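Local structure of nucleoside diphosphate kinase (Pyrobaculum aerophilum, 1XQI) at residues G30-D33 with E34-R38; E129-R132 with K133-P137; H141-P144 with P145-R149; S153-S156 with P157-A161. The protein probably transfers the gamma phosphate of ATP to nucleoside diphosphates through a phosphohistidine intermediate, using magnesium, and so supplies nucleoside triphosphates other than ATP. The protein carries 6 engineered substitutions. All blocks are in the same frame, centred on the assembly; numbering follows the deposited sequence.

Interaction 1: G30-D33 with E34-R38; sequences GLVD and EIISR. Engineered in segment 30-33: D33 (natural residue Gly).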
ATOM      1  N   GLY A  30      10.871  -1.157   6.618  1.00 27.15           N
ATOM      2  CA  GLY A  30       9.540  -1.323   7.193  1.00 26.74           C
ATOM      3  C   GLY A  30       8.833  -0.023   7.487  1.00 27.64           C
ATOM      4  O   GLY A  30       7.990   0.029   8.397  1.00 28.07           O
ATOM      5  N   LEU A  31       9.157   1.028   6.733  1.00 27.73           N
ATOM      6  CA  LEU A  31       8.631   2.373   7.015  1.00 28.34           C
ATOM      7  C   LEU A  31       7.373   2.731   6.243  1.00 28.22           C
ATOM      8  O   LEU A  31       6.911   3.865   6.254  1.00 28.62           O
ATOM      9  CB  LEU A  31       9.682   3.450   6.762  1.00 28.01           C
ATOM     10  CG  LEU A  31      10.981   3.345   7.564  1.00 29.47           C
ATOM     11  CD1 LEU A  31      11.895   4.502   7.142  1.00 28.18           C
ATOM     12  CD2 LEU A  31      10.753   3.309   9.090  1.00 28.36           C
ATOM     13  N   VAL A  32       6.795   1.766   5.578  1.00 28.10           N
ATOM     14  CA  VAL A  32       5.630   2.101   4.825  1.00 28.70           C
ATOM     15  C   VAL A  32       4.533   2.565   5.764  1.00 28.40           C
ATOM     16  O   VAL A  32       3.864   3.515   5.459  1.00 28.36           O
ATOM     17  CB  VAL A  32       5.178   0.941   3.883  1.00 28.91           C
ATOM     18  CG1 VAL A  32       3.789   1.176   3.356  1.00 29.18           C
ATOM     19  CG2 VAL A  32       6.100   0.885   2.723  1.00 28.83           C
ATOM     20  N   ASP A  33       4.334   1.894   6.887  1.00 28.68           N
ATOM     21  CA  ASP A  33       3.196   2.198   7.705  1.00 29.14           C
ATOM     22  C   ASP A  33       3.458   3.489   8.483  1.00 29.72           C
ATOM     23  O   ASP A  33       2.593   4.321   8.611  1.00 28.86           O
ATOM     24  CB  ASP A  33       2.809   1.002   8.584  1.00 29.99           C
ATOM     25  CG  ASP A  33       3.756   0.792   9.787  1.00 33.38           C
ATOM     26  OD1 ASP A  33       3.345   1.168  10.909  1.00 38.22           O
ATOM     27  OD2 ASP A  33       4.891   0.266   9.632  1.00 34.06           O
ATOM     28  N   GLU A  34       4.681   3.688   8.933  1.00 31.28           N
ATOM     29  CA  GLU A  34       4.996   4.866   9.699  1.00 32.77           C
ATOM     30  C   GLU A  34       4.730   6.128   8.871  1.00 32.70           C
ATOM     31  O   GLU A  34       4.065   7.099   9.327  1.00 32.54           O
ATOM     32  CB  GLU A  34       6.435   4.788  10.205  1.00 33.33           C
ATOM     33  CG  GLU A  34       6.517   4.472  11.707  1.00 37.55           C
ATOM     34  CD  GLU A  34       7.264   3.204  12.021  1.00 42.98           C
ATOM     35  OE1 GLU A  34       7.118   2.697  13.143  1.00 47.05           O
ATOM     36  OE2 GLU A  34       8.016   2.710  11.162  1.00 46.40           O
ATOM     37  N   ILE A  35       5.198   6.088   7.619  1.00 32.69           N
ATOM     38  CA  ILE A  35       5.022   7.213   6.657  1.00 30.91           C
ATOM     39  C   ILE A  35       3.538   7.446   6.265  1.00 30.30           C
ATOM     40  O   ILE A  35       3.054   8.592   6.227  1.00 29.24           O
ATOM     41  CB  ILE A  35       5.941   6.997   5.435  1.00 30.72           C
ATOM     42  CG1 ILE A  35       7.396   7.057   5.906  1.00 30.67           C
ATOM     43  CG2 ILE A  35       5.629   7.987   4.279  1.00 30.21           C
ATOM     44  CD1 ILE A  35       8.432   7.177   4.793  1.00 32.93           C
ATOM     45  N   ILE A  36       2.828   6.363   5.960  1.00 28.83           N
ATOM     46  CA  ILE A  36       1.417   6.451   5.708  1.00 27.92           C
ATOM     47  C   ILE A  36       0.733   7.080   6.921  1.00 28.07           C
ATOM     48  O   ILE A  36      -0.114   7.968   6.756  1.00 28.25           O
ATOM     49  CB  ILE A  36       0.829   5.098   5.370  1.00 27.93           C
ATOM     50  CG1 ILE A  36       1.349   4.678   3.993  1.00 28.72           C
ATOM     51  CG2 ILE A  36      -0.731   5.149   5.348  1.00 28.04           C
ATOM     52  CD1 ILE A  36       0.809   3.344   3.527  1.00 28.41           C
ATOM     53  N   SER A  37       1.120   6.698   8.140  1.00 26.98           N
ATOM     54  CA  SER A  37       0.483   7.313   9.303  1.00 26.90           C
ATOM     55  C   SER A  37       0.591   8.874   9.378  1.00 26.94           C
ATOM     56  O   SER A  37      -0.360   9.560   9.753  1.00 26.54           O
ATOM     57  CB  SER A  37       0.934   6.640  10.595  1.00 26.31           C
ATOM     58  OG  SER A  37       0.698   7.507  11.686  1.00 29.44           O
ATOM     59  N   ARG A  38       1.739   9.438   9.020  1.00 27.61           N
ATOM     60  CA  ARG A  38       1.897  10.895   9.069  1.00 27.88           C
ATOM     61  C   ARG A  38       0.938  11.587   8.104  1.00 28.42           C
ATOM     62  O   ARG A  38       0.416  12.671   8.430  1.00 28.67           O
ATOM     63  CB  ARG A  38       3.325  11.313   8.805  1.00 26.89           C
ATOM     64  CG  ARG A  38       4.313  10.317   9.299  1.00 31.54           C
ATOM     65  CD  ARG A  38       4.961  10.638  10.636  1.00 36.87           C
ATOM     66  NE  ARG A  38       5.991  11.646  10.424  1.00 40.62           N
ATOM     67  CZ  ARG A  38       7.125  11.787  11.112  1.00 39.28           C
ATOM     68  NH1 ARG A  38       7.468  10.980  12.137  1.00 35.45           N
ATOM     69  NH2 ARG A  38       7.916  12.787  10.748  1.00 37.23           N
TER
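The carbonyl O of D33 takes the backbone N of S37 at 2.8 Å, the shortest hydrogen bond between residues 30-33 and 34-38. Two more bonds of the same helical kind precede it. I35 N reaches L31 O at 3.1 Å, and I36 N reaches V32 O, also at 3.1 Å. They form the start of helix 32-42, with L31 at its N-cap. G30, just before it, has positive phi and ends helix 24-28 in a Schellman motif, so the chain passes from one helix straight into the next. On one side V32 and I36 lie side by side and point the same way, CG1 of V32 being 3.7 Å from CD1 of I36. Both rest on strand 117-123, V32 on V118 and I36 on M120. CD2 of L31 lies 3.5 Å from OE2 of E34, whose chain bends at chi2 (120°) and brings the carboxylate back over the start of the helix. D33 is an engineered residue (glycine in nature). Its OD2 is 4.3 Å from OE2 of E34, a pair of like charges. K40 of the second subunit bridges to both carboxylates and also bonds G30 O, which should offset their repulsion.

Interaction 2: E129-R132 with K133-P137; sequences EIVR and KLVGP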
ATOM      1  N   GLU A 129       2.783  21.176  -1.549  1.00 31.09           N
ATOM      2  CA  GLU A 129       3.556  21.846  -0.508  1.00 32.83           C
ATOM      3  C   GLU A 129       3.492  21.086   0.839  1.00 32.16           C
ATOM      4  O   GLU A 129       4.524  20.976   1.530  1.00 31.34           O
ATOM      5  CB  GLU A 129       3.051  23.252  -0.220  1.00 33.31           C
ATOM      6  CG  GLU A 129       2.808  24.123  -1.367  1.00 39.73           C
ATOM      7  CD  GLU A 129       1.716  25.153  -1.023  1.00 49.64           C
ATOM      8  OE1 GLU A 129       0.815  25.362  -1.903  1.00 51.41           O
ATOM      9  OE2 GLU A 129       1.739  25.717   0.134  1.00 50.51           O
ATOM     10  N   ILE A 130       2.278  20.646   1.213  1.00 31.37           N
ATOM     11  CA  ILE A 130       2.026  19.952   2.487  1.00 31.10           C
ATOM     12  C   ILE A 130       3.004  18.774   2.646  1.00 30.04           C
ATOM     13  O   ILE A 130       3.814  18.745   3.598  1.00 30.61           O
ATOM     14  CB  ILE A 130       0.543  19.448   2.627  1.00 31.39           C
ATOM     15  CG1 ILE A 130      -0.440  20.589   2.857  1.00 29.22           C
ATOM     16  CG2 ILE A 130       0.438  18.390   3.742  1.00 32.92           C
ATOM     17  CD1 ILE A 130       0.031  21.595   3.861  1.00 31.17           C
ATOM     18  N   VAL A 131       2.932  17.854   1.684  1.00 28.24           N
ATOM     19  CA  VAL A 131       3.847  16.724   1.522  1.00 26.73           C
ATOM     20  C   VAL A 131       5.326  17.131   1.426  1.00 27.46           C
ATOM     21  O   VAL A 131       6.187  16.528   2.069  1.00 28.24           O
ATOM     22  CB  VAL A 131       3.407  15.818   0.328  1.00 26.18           C
ATOM     23  CG1 VAL A 131       4.421  14.738   0.046  1.00 23.37           C
ATOM     24  CG2 VAL A 131       1.988  15.215   0.606  1.00 23.42           C
ATOM     25  N   ARG A 132       5.653  18.137   0.635  1.00 27.67           N
ATOM     26  CA  ARG A 132       6.996  18.687   0.720  1.00 27.51           C
ATOM     27  C   ARG A 132       7.376  19.185   2.123  1.00 26.18           C
ATOM     28  O   ARG A 132       8.502  18.938   2.590  1.00 26.26           O
ATOM     29  CB  ARG A 132       7.191  19.773  -0.314  1.00 28.89           C
ATOM     30  CG  ARG A 132       7.524  19.244  -1.677  1.00 31.84           C
ATOM     31  CD  ARG A 132       7.455  20.400  -2.658  1.00 37.90           C
ATOM     32  NE  ARG A 132       8.734  20.544  -3.331  1.00 43.28           N
ATOM     33  CZ  ARG A 132       9.556  21.566  -3.140  1.00 44.70           C
ATOM     34  NH1 ARG A 132       9.232  22.556  -2.298  1.00 45.51           N
ATOM     35  NH2 ARG A 132      10.698  21.598  -3.798  1.00 45.26           N
ATOM     36  N   LYS A 133       6.449  19.853   2.807  1.00 24.57           N
ATOM     37  CA  LYS A 133       6.702  20.316   4.169  1.00 23.31           C
ATOM     38  C   LYS A 133       6.921  19.127   5.122  1.00 24.40           C
ATOM     39  O   LYS A 133       7.915  19.104   5.882  1.00 24.65           O
ATOM     40  CB  LYS A 133       5.588  21.247   4.677  1.00 22.89           C
ATOM     41  CG  LYS A 133       5.940  22.055   5.953  1.00 20.97           C
ATOM     42  CD  LYS A 133       4.685  22.625   6.667  1.00 21.90           C
ATOM     43  CE  LYS A 133       3.571  21.511   6.781  1.00 23.12           C
ATOM     44  NZ  LYS A 133       2.369  21.949   7.509  1.00 23.04           N
ATOM     45  N   LEU A 134       6.012  18.147   5.079  1.00 23.73           N
ATOM     46  CA  LEU A 134       6.096  16.999   5.968  1.00 24.14           C
ATOM     47  C   LEU A 134       7.379  16.157   5.795  1.00 24.36           C
ATOM     48  O   LEU A 134       7.873  15.559   6.765  1.00 24.45           O
ATOM     49  CB  LEU A 134       4.866  16.121   5.803  1.00 23.94           C
ATOM     50  CG  LEU A 134       3.685  16.291   6.755  1.00 26.01           C
ATOM     51  CD1 LEU A 134       3.463  17.730   7.088  1.00 25.86           C
ATOM     52  CD2 LEU A 134       2.387  15.667   6.197  1.00 25.23           C
ATOM     53  N   VAL A 135       7.909  16.112   4.569  1.00 23.96           N
ATOM     54  CA  VAL A 135       9.029  15.248   4.213  1.00 22.60           C
ATOM     55  C   VAL A 135      10.341  15.828   4.677  1.00 23.83           C
ATOM     56  O   VAL A 135      11.195  15.092   5.200  1.00 22.96           O
ATOM     57  CB  VAL A 135       9.042  15.010   2.709  1.00 23.21           C
ATOM     58  CG1 VAL A 135      10.442  14.725   2.169  1.00 21.16           C
ATOM     59  CG2 VAL A 135       8.082  13.912   2.363  1.00 20.35           C
ATOM     60  N   GLY A 136      10.499  17.152   4.499  1.00 24.83           N
ATOM     61  CA  GLY A 136      11.697  17.867   4.899  1.00 25.48           C
ATOM     62  C   GLY A 136      12.710  18.038   3.780  1.00 27.07           C
ATOM     63  O   GLY A 136      12.529  17.497   2.676  1.00 27.02           O
ATOM     64  N   PRO A 137      13.774  18.834   4.031  1.00 28.23           N
ATOM     65  CA  PRO A 137      14.781  19.120   2.998  1.00 28.86           C
ATOM     66  C   PRO A 137      15.529  17.894   2.541  1.00 29.31           C
ATOM     67  O   PRO A 137      15.561  16.858   3.177  1.00 29.79           O
ATOM     68  CB  PRO A 137      15.790  20.041   3.718  1.00 28.23           C
ATOM     69  CG  PRO A 137      15.657  19.658   5.151  1.00 29.26           C
ATOM     70  CD  PRO A 137      14.122  19.502   5.297  1.00 28.28           C
TER
HETATM   71  O   HOH W   1      10.590  18.201   0.887  1.00 22.09           O
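Backbone hydrogen bonds tie residues 129-132 to residues 133-137. K133 N bonds E129 O at 2.6 Å, and L134 N bonds I130 O at 2.7 Å. V135 N to V131 O is longer, 3.1 Å, and more bent, with an N-H...O angle of 139°. G136 N to R132 O closes the series at 3.3 Å. These are the last two turns of helix 127-135. G136 leaves the helix with positive phi (95°), and P137 carries the loop on. One water donates to R132 O at 2.8 Å and to G136 O at 2.7 Å, bridging the helix end to the departing chain.

The apolar contacts are looser. I130 and L134 lie side by side, CG2 of I130 being 4.2 Å from CD2 of L134. That CG2 is the branch of I130 that stands anti to the backbone N. V131 and V135 meet through CG1 of V131 and CG2 of V135, 4.4 Å apart, and both pack on L20 of strand 17-22.

Among the charged side chains, E129 forms a salt bridge with R126, outside this turn. R132, an ATP-binding residue by similarity, is exposed, and its side chain touches D175.

Interaction 3: H141-P144 with P145-R149; sequences HSAP and PGTIR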
ATOM      1  N   HIS A 141      20.325  14.627   7.266  1.00 32.88           N
ATOM      2  CA  HIS A 141      21.134  15.038   8.398  1.00 33.62           C
ATOM      3  C   HIS A 141      20.829  16.469   8.882  1.00 32.12           C
ATOM      4  O   HIS A 141      20.983  16.773  10.068  1.00 32.09           O
ATOM      5  CB  HIS A 141      22.629  14.777   8.171  1.00 34.69           C
ATOM      6  CG  HIS A 141      23.331  15.919   7.542  1.00 39.12           C
ATOM      7  ND1 HIS A 141      24.187  16.733   8.253  1.00 42.58           N
ATOM      8  CD2 HIS A 141      23.253  16.432   6.284  1.00 41.92           C
ATOM      9  CE1 HIS A 141      24.627  17.692   7.445  1.00 46.54           C
ATOM     10  NE2 HIS A 141      24.070  17.537   6.249  1.00 43.25           N
ATOM     11  N   SER A 142      20.340  17.324   8.001  1.00 31.12           N
ATOM     12  CA  SER A 142      19.932  18.663   8.432  1.00 31.21           C
ATOM     13  C   SER A 142      18.428  18.860   8.322  1.00 30.51           C
ATOM     14  O   SER A 142      17.918  19.973   8.433  1.00 31.96           O
ATOM     15  CB  SER A 142      20.710  19.754   7.666  1.00 32.20           C
ATOM     16  OG  SER A 142      20.824  19.430   6.278  1.00 32.83           O
ATOM     17  N   ALA A 143      17.688  17.783   8.128  1.00 29.31           N
ATOM     18  CA  ALA A 143      16.238  17.898   8.122  1.00 28.23           C
ATOM     19  C   ALA A 143      15.770  18.029   9.587  1.00 27.81           C
ATOM     20  O   ALA A 143      16.211  17.256  10.460  1.00 27.59           O
ATOM     21  CB  ALA A 143      15.631  16.697   7.461  1.00 27.35           C
ATOM     22  N   PRO A 144      14.920  19.020   9.875  1.00 26.67           N
ATOM     23  CA  PRO A 144      14.564  19.171  11.282  1.00 26.09           C
ATOM     24  C   PRO A 144      13.748  17.988  11.813  1.00 25.97           C
ATOM     25  O   PRO A 144      13.001  17.336  11.030  1.00 26.49           O
ATOM     26  CB  PRO A 144      13.713  20.475  11.294  1.00 25.09           C
ATOM     27  CG  PRO A 144      14.044  21.165   9.986  1.00 25.53           C
ATOM     28  CD  PRO A 144      14.277  20.041   9.022  1.00 27.07           C
ATOM     29  N   PRO A 145      13.839  17.724  13.133  1.00 25.15           N
ATOM     30  CA  PRO A 145      12.938  16.722  13.769  1.00 25.13           C
ATOM     31  C   PRO A 145      11.449  17.033  13.614  1.00 24.76           C
ATOM     32  O   PRO A 145      11.049  18.160  13.710  1.00 25.09           O
ATOM     33  CB  PRO A 145      13.355  16.743  15.237  1.00 24.28           C
ATOM     34  CG  PRO A 145      14.800  17.259  15.162  1.00 25.44           C
ATOM     35  CD  PRO A 145      14.781  18.304  14.098  1.00 24.80           C
ATOM     36  N   GLY A 146      10.644  16.020  13.326  1.00 25.41           N
ATOM     37  CA  GLY A 146       9.239  16.216  13.012  1.00 24.51           C
ATOM     38  C   GLY A 146       8.984  15.901  11.565  1.00 24.01           C
ATOM     39  O   GLY A 146       7.926  15.412  11.234  1.00 25.24           O
ATOM     40  N   THR A 147       9.952  16.200  10.699  1.00 24.03           N
ATOM     41  CA  THR A 147       9.849  15.885   9.257  1.00 23.62           C
ATOM     42  C   THR A 147      10.224  14.444   9.019  1.00 23.36           C
ATOM     43  O   THR A 147      10.939  13.842   9.832  1.00 23.18           O
ATOM     44  CB  THR A 147      10.753  16.757   8.333  1.00 23.62           C
ATOM     45  OG1 THR A 147      12.120  16.338   8.489  1.00 24.08           O
ATOM     46  CG2 THR A 147      10.536  18.302   8.588  1.00 21.53           C
ATOM     47  N   ILE A 148       9.728  13.881   7.916  1.00 23.31           N
ATOM     48  CA  ILE A 148      10.012  12.484   7.618  1.00 22.97           C
ATOM     49  C   ILE A 148      11.546  12.234   7.500  1.00 23.23           C
ATOM     50  O   ILE A 148      12.053  11.289   8.111  1.00 23.78           O
ATOM     51  CB  ILE A 148       9.160  11.929   6.449  1.00 22.86           C
ATOM     52  CG1 ILE A 148       7.671  11.947   6.822  1.00 22.71           C
ATOM     53  CG2 ILE A 148       9.570  10.506   6.107  1.00 22.47           C
ATOM     54  CD1 ILE A 148       6.719  11.744   5.623  1.00 22.01           C
ATOM     55  N   ARG A 149      12.280  13.092   6.804  1.00 23.09           N
ATOM     56  CA  ARG A 149      13.679  12.827   6.562  1.00 24.05           C
ATOM     57  C   ARG A 149      14.511  13.026   7.845  1.00 25.46           C
ATOM     58  O   ARG A 149      15.479  12.283   8.087  1.00 25.62           O
ATOM     59  CB  ARG A 149      14.197  13.543   5.293  1.00 23.83           C
ATOM     60  CG  ARG A 149      13.256  13.222   4.104  1.00 24.83           C
ATOM     61  CD  ARG A 149      13.844  13.032   2.718  1.00 24.30           C
ATOM     62  NE  ARG A 149      13.816  14.294   2.025  1.00 27.79           N
ATOM     63  CZ  ARG A 149      13.548  14.506   0.725  1.00 26.37           C
ATOM     64  NH1 ARG A 149      13.291  13.526  -0.162  1.00 23.02           N
ATOM     65  NH2 ARG A 149      13.573  15.760   0.309  1.00 23.95           N
TER
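P144 and T147 meet through two hydrogen bonds on one carbonyl oxygen. OG1 of T147 donates to P144 O at 2.9 Å and lies in the carbonyl plane. The backbone N of T147 reaches the same oxygen at 3.3 Å, tilted 28° from that plane. This closes a beta turn close to type II, with P145 and G146 at its two central positions and G146 at positive phi (111°). OG1 of T147 has chi1 at 73°, between its backbone N and carbonyl carbon. It also accepts from G150 N, which caps helix 148-152.

Apolar contacts flank the turn. CG2 of T147 sits over one face of the P144 ring, 4.1 Å from its CD. The CB of A143 points toward residues 145-149 and meets CB of R149 at 4.1 Å. It also lies 3.7 Å from OG1 of T147. CB of P144 is 3.7 Å from CD of P145.

The end of R149 leads away from these residues. It makes weak hydrogen bonds to the carbonyls of G136 and P137. The arrangement is a beta turn running into a helix N-cap, T147. The helix carries R149, which binds ATP by similarity, beside N169, assigned to the same site by similarity.

Interaction 4: S153-S156 with P157-A161; sequences SIDS and PDLAA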
ATOM      1  N   SER A 153      16.154   9.073   9.088  1.00 26.01           N
ATOM      2  CA  SER A 153      17.363   8.899   8.341  1.00 25.46           C
ATOM      3  C   SER A 153      18.395   9.837   8.896  1.00 26.08           C
ATOM      4  O   SER A 153      18.048  10.956   9.394  1.00 24.47           O
ATOM      5  CB  SER A 153      17.110   9.194   6.845  1.00 26.32           C
ATOM      6  OG  SER A 153      18.311   9.118   6.111  1.00 26.53           O
ATOM      7  N   ILE A 154      19.658   9.382   8.785  1.00 26.27           N
ATOM      8  CA  ILE A 154      20.837  10.116   9.257  1.00 26.96           C
ATOM      9  C   ILE A 154      21.853  10.258   8.124  1.00 27.38           C
ATOM     10  O   ILE A 154      23.048  10.486   8.376  1.00 26.98           O
ATOM     11  CB  ILE A 154      21.516   9.391  10.491  1.00 26.96           C
ATOM     12  CG1 ILE A 154      21.954   7.979  10.108  1.00 26.65           C
ATOM     13  CG2 ILE A 154      20.562   9.382  11.678  1.00 26.28           C
ATOM     14  CD1 ILE A 154      22.573   7.149  11.264  1.00 27.60           C
ATOM     15  N   ASP A 155      21.377  10.068   6.893  1.00 27.90           N
ATOM     16  CA  ASP A 155      22.213  10.168   5.715  1.00 29.25           C
ATOM     17  C   ASP A 155      22.610  11.615   5.411  1.00 29.87           C
ATOM     18  O   ASP A 155      21.931  12.570   5.809  1.00 30.82           O
ATOM     19  CB  ASP A 155      21.556   9.515   4.506  1.00 28.94           C
ATOM     20  CG  ASP A 155      22.578   9.092   3.461  1.00 30.41           C
ATOM     21  OD1 ASP A 155      23.760   8.837   3.849  1.00 30.49           O
ATOM     22  OD2 ASP A 155      22.210   9.008   2.264  1.00 29.69           O
ATOM     23  N   SER A 156      23.730  11.789   4.735  1.00 30.34           N
ATOM     24  CA  SER A 156      24.150  13.139   4.370  1.00 31.45           C
ATOM     25  C   SER A 156      24.887  13.168   3.019  1.00 32.40           C
ATOM     26  O   SER A 156      25.438  12.121   2.568  1.00 32.45           O
ATOM     27  CB  SER A 156      25.003  13.723   5.487  1.00 31.52           C
ATOM     28  OG  SER A 156      26.131  12.913   5.736  1.00 32.28           O
ATOM     29  N   PRO A 157      24.883  14.330   2.347  1.00 33.01           N
ATOM     30  CA  PRO A 157      25.492  14.384   1.015  1.00 34.11           C
ATOM     31  C   PRO A 157      26.998  14.134   0.960  1.00 34.87           C
ATOM     32  O   PRO A 157      27.479  13.714  -0.072  1.00 36.29           O
ATOM     33  CB  PRO A 157      25.177  15.806   0.529  1.00 33.75           C
ATOM     34  CG  PRO A 157      24.128  16.328   1.457  1.00 33.52           C
ATOM     35  CD  PRO A 157      24.334  15.634   2.747  1.00 33.54           C
ATOM     36  N   ASP A 158      27.745  14.384   2.024  1.00 35.88           N
ATOM     37  CA  ASP A 158      29.188  14.087   2.033  1.00 36.70           C
ATOM     38  C   ASP A 158      29.438  12.598   1.911  1.00 36.89           C
ATOM     39  O   ASP A 158      30.202  12.157   1.061  1.00 37.87           O
ATOM     40  CB  ASP A 158      29.879  14.615   3.303  1.00 37.34           C
ATOM     41  CG  ASP A 158      29.085  14.318   4.596  1.00 38.57           C
ATOM     42  OD1 ASP A 158      27.884  14.654   4.650  1.00 39.90           O
ATOM     43  OD2 ASP A 158      29.662  13.772   5.571  1.00 41.17           O
ATOM     44  N   LEU A 159      28.765  11.828   2.753  1.00 36.59           N
ATOM     45  CA  LEU A 159      28.859  10.385   2.754  1.00 36.61           C
ATOM     46  C   LEU A 159      28.460   9.873   1.382  1.00 36.67           C
ATOM     47  O   LEU A 159      29.209   9.146   0.760  1.00 36.38           O
ATOM     48  CB  LEU A 159      27.920   9.804   3.822  1.00 36.38           C
ATOM     49  CG  LEU A 159      28.262   8.610   4.721  1.00 36.69           C
ATOM     50  CD1 LEU A 159      26.984   7.744   4.904  1.00 34.51           C
ATOM     51  CD2 LEU A 159      29.486   7.775   4.273  1.00 32.99           C
ATOM     52  N   ALA A 160      27.282  10.265   0.907  1.00 37.37           N
ATOM     53  CA  ALA A 160      26.838   9.838  -0.408  1.00 38.71           C
ATOM     54  C   ALA A 160      27.925  10.096  -1.497  1.00 39.87           C
ATOM     55  O   ALA A 160      28.248   9.192  -2.293  1.00 39.08           O
ATOM     56  CB  ALA A 160      25.502  10.485  -0.769  1.00 38.35           C
ATOM     57  N   ALA A 161      28.499  11.301  -1.504  1.00 41.47           N
ATOM     58  CA  ALA A 161      29.608  11.631  -2.412  1.00 43.88           C
ATOM     59  C   ALA A 161      30.809  10.713  -2.158  1.00 45.37           C
ATOM     60  O   ALA A 161      31.234   9.973  -3.051  1.00 46.54           O
ATOM     61  CB  ALA A 161      30.006  13.122  -2.302  1.00 43.81           C
TER
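The backbone runs extended through D155 and S156 and turns helical at P157, where A160 N meets S156 O at 3.1 Å in a nearly straight bond. A161 N follows with a bond to P157 O.

The side chains of S156 and D158 also join. OG of S156 donates to OD1 of D158 at 2.7 Å, coming from above the carboxylate plane, 38° out of it. Each side chain turns between its own backbone N and carbonyl carbon, with chi1 of 58° in S156 and 45° in D158. The hydroxyl bonds the D158 carboxylate; S156 makes no side-chain capping bond.

L159 turns its CB toward S156, 3.6 Å from S156 O. Its CD1 lies 3.6 Å from OD1 of D155, and the two side chains cross at about a right angle. The main polar partners of D155 are outside this turn: OD2 bonds F168 N and forms a salt bridge with R165. D155 is buried and ties the loop before the helix to the chain around residue 168. A161 touches Y81 and D158 touches L84; both partners belong to helix 67-84 and lie within the inserted region 68-100. P157 packs on S139. The arrangement is a helix N-terminus: S156 is the N-cap of helix 157-162 and proline is the first helical residue.

How the interactions relate
Interaction 1 is the most buried of the four, while interaction 3 is a surface contact and interactions 2 and 4 are partly buried. Interaction 1 alone is touched by the second subunit. Interactions 1 and 4 are helix starts, interaction 2 is a helix end, and interaction 3 is a turn leading into a helix. Interactions 2 and 3 join where the carbonyls of L134 and V135 probably accept the backbone N atoms of I148 and R149. I148 also packs on I35 of interaction 1, and H141 touches S156 and P157 of interaction 4. Apolar pairs back the helical bonds in interactions 1 and 2. Side-chain hydroxyls provide cross-bonds in interactions 3 and 4.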